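Local coordinates for protein putative oxidoreductase (Klebsiella pneumoniae subsp. pneumoniae MGH 78578, PDB 3E82) that probably acts as a nucleotide-dependent oxidoreductase of the Gfo/Idh/MocA family, at residues B[42-45]-B[46-50]; B[131-134]-B[135-139]; B[218-222]-B[223-227]. All coordinates share one frame; numbering follows the deposited sequence.

In the fold
The three contacts follow one another along the chain, and each is local. Contact 1 is helix 43-49 of the Rossmann-type nucleotide-binding domain, between strands 33-39 and 54-56 at one end of the parallel sheet. Contacts 2 and 3 belong to the C-terminal alpha/beta part: helix 131-142 packs on strands 241-245 and 280-284 of the mixed sheet, and hairpin 214-220/225-231 lies in that same sheet, their centres about 19 Å apart. Contact 1 is about 37 Å from contact 2 and about 47 Å from contact 3, centre to centre, and contact 3 lies across the chain's centre from it, where the second subunit docks.

Contact 1. Residues B[42-45]-B[46-50]; sequences DEEK and VKRDL
Arg-48 folds back over Glu-44 and Lys-45 on helix 43-49, the helix of a beta-alpha-beta unit between strands 33-39 and 54-56 of the Rossmann fold. Its CB and CG start against the carbonyl oxygen of Glu-44, with CG 3.2 Å from Glu-44 O. A bend at chi3 (-73°) then turns the chain back toward the start of the helix. NE passes Glu-44 O more loosely, at 4.0 Å, CZ comes over Lys-45 CA, and the amino ends divide: NH1 reaches Glu-44 CB at 3.4 Å, while NH2 lies 3.2 Å from Lys-45 CA. One guanidinium face thus rests on backbone, and Glu-44 O beneath it bonds instead to Arg-48 N (2.9 Å). A long, flat cation suits this exposed side, since it can cover a helical turn while its charge stays near the carboxylates of Asp-42 and Glu-44, neither close enough for a salt bridge.

Asp-42 is the N-cap: its OD1 accepts from Lys-45 N at 3.0 Å, from above the carboxylate plane, filling the place of a missing helical carbonyl. Val-46, short and apolar, faces inward onto Val-38 of strand 33-39, which suits a buried position on the helix. One turn apart, the aliphatic parts of Glu-43 and Lys-47 meet CG to CG at 3.6 Å. Lys-47 NZ bonds to Val-53 O, and a water receives a weak bond from NZ at 3.2 Å while donating to Glu-43 OE2, so it spans the two opposite charges.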
loop_
_atom_site.group_PDB
_atom_site.type_symbol
_atom_site.label_atom_id
_atom_site.label_comp_id
_atom_site.label_asym_id
_atom_site.label_seq_id
_atom_site.Cartn_x
_atom_site.Cartn_y
_atom_site.Cartn_z
ATOM N N ASP B 42 3.553 12.733 42.823
ATOM C CA ASP B 42 4.157 11.605 43.528
ATOM C C ASP B 42 5.670 11.765 43.680
ATOM O O ASP B 42 6.436 11.230 42.878
ATOM C CB ASP B 42 3.867 10.307 42.776
ATOM C CG ASP B 42 4.264 9.076 43.566
ATOM O OD1 ASP B 42 5.025 9.219 44.544
ATOM O OD2 ASP B 42 3.825 7.965 43.204
ATOM N N GLU B 43 6.093 12.485 44.715
ATOM C CA GLU B 43 7.512 12.715 44.947
ATOM C C GLU B 43 8.324 11.425 44.996
ATOM O O GLU B 43 9.307 11.281 44.272
ATOM C CB GLU B 43 7.731 13.505 46.240
ATOM C CG GLU B 43 9.204 13.720 46.550
ATOM C CD GLU B 43 9.443 14.574 47.780
ATOM O OE1 GLU B 43 8.999 14.174 48.879
ATOM O OE2 GLU B 43 10.082 15.644 47.644
ATOM N N GLU B 44 7.909 10.492 45.845
ATOM C CA GLU B 44 8.613 9.222 45.983
ATOM C C GLU B 44 8.882 8.515 44.661
ATOM O O GLU B 44 9.986 8.011 44.437
ATOM C CB GLU B 44 7.841 8.286 46.913
ATOM C CG GLU B 44 7.989 8.626 48.390
ATOM C CD GLU B 44 7.053 7.815 49.272
ATOM O OE1 GLU B 44 5.833 8.092 49.262
ATOM O OE2 GLU B 44 7.533 6.896 49.968
ATOM N N LYS B 45 7.881 8.467 43.786
ATOM C CA LYS B 45 8.063 7.814 42.492
ATOM C C LYS B 45 9.206 8.478 41.722
ATOM O O LYS B 45 10.040 7.804 41.113
ATOM C CB LYS B 45 6.778 7.895 41.665
ATOM C CG LYS B 45 6.906 7.283 40.279
ATOM C CD LYS B 45 5.606 7.380 39.487
ATOM C CE LYS B 45 5.215 8.831 39.227
ATOM N NZ LYS B 45 3.945 8.948 38.450
ATOM N N VAL B 46 9.233 9.806 41.754
ATOM C CA VAL B 46 10.269 10.561 41.066
ATOM C C VAL B 46 11.618 10.327 41.733
ATOM O O VAL B 46 12.575 9.890 41.087
ATOM C CB VAL B 46 9.966 12.069 41.086
ATOM C CG1 VAL B 46 11.040 12.828 40.310
ATOM C CG2 VAL B 46 8.593 12.327 40.491
ATOM N N LYS B 47 11.684 10.607 43.031
ATOM C CA LYS B 47 12.915 10.433 43.789
ATOM C C LYS B 47 13.520 9.035 43.646
ATOM O O LYS B 47 14.737 8.882 43.701
ATOM C CB LYS B 47 12.671 10.747 45.270
ATOM C CG LYS B 47 12.324 12.205 45.565
ATOM C CD LYS B 47 13.538 13.105 45.445
ATOM C CE LYS B 47 13.245 14.521 45.931
ATOM N NZ LYS B 47 14.474 15.384 45.894
ATOM N N ARG B 48 12.684 8.017 43.460
ATOM C CA ARG B 48 13.196 6.655 43.311
ATOM C C ARG B 48 14.167 6.523 42.137
ATOM O O ARG B 48 15.080 5.691 42.167
ATOM C CB ARG B 48 12.049 5.651 43.140
ATOM C CG ARG B 48 11.477 5.125 44.462
ATOM C CD ARG B 48 10.649 3.855 44.267
ATOM N NE ARG B 48 9.355 4.106 43.638
ATOM C CZ ARG B 48 8.357 4.776 44.214
ATOM N NH1 ARG B 48 8.498 5.268 45.440
ATOM N NH2 ARG B 48 7.217 4.954 43.561
ATOM N N ASP B 49 13.964 7.344 41.108
ATOM C CA ASP B 49 14.820 7.326 39.924
ATOM C C ASP B 49 15.827 8.473 39.951
ATOM O O ASP B 49 16.999 8.293 39.630
ATOM C CB ASP B 49 13.989 7.461 38.638
ATOM C CG ASP B 49 13.084 6.270 38.385
ATOM O OD1 ASP B 49 13.450 5.146 38.780
ATOM O OD2 ASP B 49 12.015 6.459 37.767
ATOM N N LEU B 50 15.349 9.657 40.319
ATOM C CA LEU B 50 16.176 10.858 40.366
ATOM C C LEU B 50 16.233 11.374 41.799
ATOM O O LEU B 50 15.608 12.384 42.130
ATOM C CB LEU B 50 15.574 11.927 39.448
ATOM C CG LEU B 50 15.078 11.378 38.102
ATOM C CD1 LEU B 50 14.471 12.494 37.271
ATOM C CD2 LEU B 50 16.233 10.723 37.361
HETATM O O HOH W 1 12.061 17.508 45.977
HETATM O O HOH W 2 10.075 5.805 39.612
#

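Contact 2. Residues B[131-134]-B[135-139]; sequences SDYL and GIRQV
Tyr-133 and Arg-137 both set CG opposite the backbone N (chi1 172° and -173°), which sends the two side chains out alongside each other in the same direction. Arg-137 then stays extended from CG to NE, long enough to bring NH1 level with the phenol end of Tyr-133. There NH1 donates a weak, bent hydrogen bond to Tyr-133 OH, 3.1 Å away with 123° at the hydrogen. The oxygen lies at the guanidinium edge, close to its plane, and the ring is turned 55° from that plane, so the two groups meet through this corner without stacking. The stronger partner of the arginine is one turn further on, where NE forms a salt bridge with Glu-141; this bond would hold the guanidinium in place beside the tyrosine. Leu-191 of helix 176-192 touches both side chains.

The pair rides on regular alpha-helix, residues 131-142, packed against the mixed sheet of the C-terminal alpha/beta part. Arg-137 N bonds to Tyr-133 O at 2.8 Å, and Ile-136 N to Asp-132 O at 3.0 Å. Ile-136, branched and apolar, suits the sheet-facing side: its CG1 passes 3.3 Å from Asp-132 O, and its side chain packs on Phe-241, Val-243 and Leu-280. Gly-135 leaves this buried turn without a side chain; its N bonds to Ser-131 O at 2.9 Å. At the helix start, polar side chains suit the link to neighbouring loops: Ser-131 OG bonds to Asp-276, and Asp-132 OD2 accepts from Asp-256 N.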
loop_
_atom_site.group_PDB
_atom_site.type_symbol
_atom_site.label_atom_id
_atom_site.label_comp_id
_atom_site.label_asym_id
_atom_site.label_seq_id
_atom_site.Cartn_x
_atom_site.Cartn_y
_atom_site.Cartn_z
ATOM N N SER B 131 17.443 4.772 13.200
ATOM C CA SER B 131 18.330 4.012 12.331
ATOM C C SER B 131 17.678 3.698 10.978
ATOM O O SER B 131 18.287 3.926 9.932
ATOM C CB SER B 131 18.774 2.712 13.025
ATOM O OG SER B 131 17.671 1.878 13.342
ATOM N N ASP B 132 16.444 3.195 10.990
ATOM C CA ASP B 132 15.767 2.874 9.732
ATOM C C ASP B 132 15.570 4.098 8.845
ATOM O O ASP B 132 15.889 4.061 7.658
ATOM C CB ASP B 132 14.416 2.177 9.978
ATOM C CG ASP B 132 13.611 2.808 11.105
ATOM O OD1 ASP B 132 13.774 4.019 11.380
ATOM O OD2 ASP B 132 12.797 2.080 11.705
ATOM N N TYR B 133 15.053 5.182 9.414
ATOM C CA TYR B 133 14.837 6.404 8.650
ATOM C C TYR B 133 16.149 6.989 8.123
ATOM O O TYR B 133 16.252 7.319 6.941
ATOM C CB TYR B 133 14.124 7.446 9.508
ATOM C CG TYR B 133 14.030 8.816 8.871
ATOM C CD1 TYR B 133 13.218 9.040 7.761
ATOM C CD2 TYR B 133 14.737 9.894 9.399
ATOM C CE1 TYR B 133 13.104 10.315 7.197
ATOM C CE2 TYR B 133 14.631 11.171 8.848
ATOM C CZ TYR B 133 13.813 11.374 7.753
ATOM O OH TYR B 133 13.677 12.641 7.235
ATOM N N LEU B 134 17.148 7.124 8.993
ATOM C CA LEU B 134 18.436 7.666 8.566
ATOM C C LEU B 134 19.024 6.821 7.441
ATOM O O LEU B 134 19.588 7.359 6.488
ATOM C CB LEU B 134 19.425 7.721 9.736
ATOM C CG LEU B 134 19.146 8.808 10.779
ATOM C CD1 LEU B 134 20.187 8.725 11.899
ATOM C CD2 LEU B 134 19.180 10.175 10.108
ATOM N N GLY B 135 18.893 5.503 7.563
ATOM C CA GLY B 135 19.404 4.611 6.539
ATOM C C GLY B 135 18.719 4.845 5.201
ATOM O O GLY B 135 19.379 5.024 4.183
ATOM N N ILE B 136 17.388 4.845 5.207
ATOM C CA ILE B 136 16.606 5.073 3.994
ATOM C C ILE B 136 16.928 6.427 3.380
ATOM O O ILE B 136 17.079 6.551 2.162
ATOM C CB ILE B 136 15.087 5.018 4.287
ATOM C CG1 ILE B 136 14.668 3.575 4.584
ATOM C CG2 ILE B 136 14.302 5.605 3.123
ATOM C CD1 ILE B 136 15.082 2.571 3.516
ATOM N N ARG B 137 17.028 7.446 4.227
ATOM C CA ARG B 137 17.335 8.788 3.749
ATOM C C ARG B 137 18.694 8.778 3.056
ATOM O O ARG B 137 18.877 9.404 2.016
ATOM C CB ARG B 137 17.363 9.782 4.913
ATOM C CG ARG B 137 17.517 11.240 4.478
ATOM C CD ARG B 137 17.691 12.169 5.682
ATOM N NE ARG B 137 17.885 13.564 5.282
ATOM C CZ ARG B 137 16.905 14.450 5.119
ATOM N NH1 ARG B 137 15.641 14.101 5.329
ATOM N NH2 ARG B 137 17.187 15.690 4.730
ATOM N N GLN B 138 19.638 8.057 3.651
ATOM C CA GLN B 138 20.987 7.957 3.116
ATOM C C GLN B 138 20.997 7.347 1.720
ATOM O O GLN B 138 21.645 7.864 0.819
ATOM C CB GLN B 138 21.853 7.117 4.056
ATOM C CG GLN B 138 23.254 6.856 3.539
ATOM C CD GLN B 138 24.040 5.912 4.439
ATOM O OE1 GLN B 138 23.622 4.771 4.692
ATOM N NE2 GLN B 138 25.181 6.379 4.927
ATOM N N VAL B 139 20.281 6.244 1.540
ATOM C CA VAL B 139 20.238 5.596 0.230
ATOM C C VAL B 139 19.604 6.518 -0.814
ATOM O O VAL B 139 20.114 6.641 -1.928
ATOM C CB VAL B 139 19.460 4.264 0.283
ATOM C CG1 VAL B 139 19.383 3.653 -1.115
ATOM C CG2 VAL B 139 20.156 3.297 1.249
#

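Contact 3. Residues B[218-222]-B[223-227]; sequences VLNYP and AHKVI
The rings of Tyr-221 and His-224 lie nearly parallel, planes 12° apart, but offset so that little of one ring lies over the other (centroids 4.5 Å apart). The closest approach is 3.4 Å, from His-224 CE1 to Tyr-221 CG, with NE2 over the face of the phenol ring. His-224 reaches it by placing CG between its backbone N and carbonyl carbon (chi1 78°). On the same side of the phenol ring as His-224, Val-226 CG2 meets Tyr-221 CE2 at 3.6 Å, and Val-226 CB packs on Leu-219 CB.

Tyr-221 and His-224 flank the turn, through Pro-222 and Ala-223, of beta hairpin 214-220/225-231. Proline's restricted backbone and the small alanine suit such an exposed bend. Tyr-221 N bonds to His-224 O at 3.1 Å, and Leu-219 and Val-226 form a hydrogen-bonded antiparallel pair.

On the face carrying Val-218 and Ile-227, Lys-225 NZ donates to Asn-220 OD1 at 2.8 Å, from well above the amide plane. Asn-201 of the second subunit bonds to both of these polar ends, so the long lysine and the amide meet the subunit interface together. Further out, Tyr-221 OH donates to Gly-193 O, and Phe-192 meets the His-224 ring at about 60°.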
loop_
_atom_site.group_PDB
_atom_site.type_symbol
_atom_site.label_atom_id
_atom_site.label_comp_id
_atom_site.label_asym_id
_atom_site.label_seq_id
_atom_site.Cartn_x
_atom_site.Cartn_y
_atom_site.Cartn_z
ATOM N N VAL B 218 -2.382 7.784 1.646
ATOM C CA VAL B 218 -1.531 8.088 0.501
ATOM C C VAL B 218 -1.338 9.583 0.332
ATOM O O VAL B 218 -2.308 10.339 0.281
ATOM C CB VAL B 218 -2.127 7.531 -0.816
ATOM C CG1 VAL B 218 -1.214 7.873 -1.981
ATOM C CG2 VAL B 218 -2.306 6.019 -0.712
ATOM N N LEU B 219 -0.077 9.998 0.261
ATOM C CA LEU B 219 0.270 11.396 0.056
ATOM C C LEU B 219 0.669 11.557 -1.415
ATOM O O LEU B 219 1.645 10.952 -1.864
ATOM C CB LEU B 219 1.433 11.799 0.972
ATOM C CG LEU B 219 1.057 12.314 2.373
ATOM C CD1 LEU B 219 0.133 11.352 3.075
ATOM C CD2 LEU B 219 2.322 12.537 3.182
ATOM N N ASN B 220 -0.092 12.361 -2.159
ATOM C CA ASN B 220 0.188 12.582 -3.583
ATOM C C ASN B 220 1.109 13.774 -3.852
ATOM O O ASN B 220 0.821 14.907 -3.447
ATOM C CB ASN B 220 -1.115 12.789 -4.374
ATOM C CG ASN B 220 -2.048 11.588 -4.305
ATOM O OD1 ASN B 220 -1.685 10.467 -4.689
ATOM N ND2 ASN B 220 -3.263 11.819 -3.814
ATOM N N TYR B 221 2.222 13.499 -4.528
ATOM C CA TYR B 221 3.190 14.524 -4.916
ATOM C C TYR B 221 3.132 14.601 -6.446
ATOM O O TYR B 221 2.657 13.676 -7.097
ATOM C CB TYR B 221 4.601 14.139 -4.450
ATOM C CG TYR B 221 4.808 14.289 -2.962
ATOM C CD1 TYR B 221 5.298 15.487 -2.420
ATOM C CD2 TYR B 221 4.484 13.253 -2.086
ATOM C CE1 TYR B 221 5.461 15.646 -1.034
ATOM C CE2 TYR B 221 4.639 13.400 -0.699
ATOM C CZ TYR B 221 5.129 14.602 -0.184
ATOM O OH TYR B 221 5.294 14.749 1.173
ATOM N N PRO B 222 3.621 15.702 -7.040
ATOM C CA PRO B 222 3.577 15.827 -8.501
ATOM C C PRO B 222 4.221 14.688 -9.285
ATOM O O PRO B 222 3.691 14.266 -10.309
ATOM C CB PRO B 222 4.273 17.163 -8.757
ATOM C CG PRO B 222 3.950 17.950 -7.516
ATOM C CD PRO B 222 4.191 16.915 -6.430
ATOM N N ALA B 223 5.355 14.186 -8.808
ATOM C CA ALA B 223 6.045 13.128 -9.533
ATOM C C ALA B 223 6.283 11.831 -8.766
ATOM O O ALA B 223 7.102 11.014 -9.179
ATOM C CB ALA B 223 7.384 13.658 -10.085
ATOM N N HIS B 224 5.604 11.644 -7.641
ATOM C CA HIS B 224 5.765 10.395 -6.913
ATOM C C HIS B 224 4.688 10.192 -5.867
ATOM O O HIS B 224 3.917 11.111 -5.563
ATOM C CB HIS B 224 7.166 10.288 -6.292
ATOM C CG HIS B 224 7.350 11.079 -5.032
ATOM N ND1 HIS B 224 7.550 12.442 -5.029
ATOM C CD2 HIS B 224 7.413 10.685 -3.739
ATOM C CE1 HIS B 224 7.735 12.854 -3.787
ATOM N NE2 HIS B 224 7.655 11.808 -2.984
ATOM N N LYS B 225 4.639 8.982 -5.321
ATOM C CA LYS B 225 3.634 8.624 -4.328
ATOM C C LYS B 225 4.240 8.210 -2.996
ATOM O O LYS B 225 5.316 7.606 -2.938
ATOM C CB LYS B 225 2.773 7.465 -4.856
ATOM C CG LYS B 225 2.076 7.732 -6.190
ATOM C CD LYS B 225 0.991 8.803 -6.055
ATOM C CE LYS B 225 0.271 9.030 -7.387
ATOM N NZ LYS B 225 -0.809 10.048 -7.306
ATOM N N VAL B 226 3.526 8.538 -1.925
ATOM C CA VAL B 226 3.943 8.188 -0.578
ATOM C C VAL B 226 2.799 7.427 0.077
ATOM O O VAL B 226 1.654 7.889 0.099
ATOM C CB VAL B 226 4.274 9.449 0.258
ATOM C CG1 VAL B 226 4.306 9.100 1.754
ATOM C CG2 VAL B 226 5.636 10.012 -0.174
ATOM N N ILE B 227 3.111 6.242 0.584
ATOM C CA ILE B 227 2.121 5.413 1.249
ATOM C C ILE B 227 2.533 5.193 2.700
ATOM O O ILE B 227 3.636 4.711 2.977
ATOM C CB ILE B 227 1.981 4.040 0.558
ATOM C CG1 ILE B 227 1.397 4.219 -0.845
ATOM C CG2 ILE B 227 1.078 3.134 1.383
ATOM C CD1 ILE B 227 1.273 2.910 -1.623
#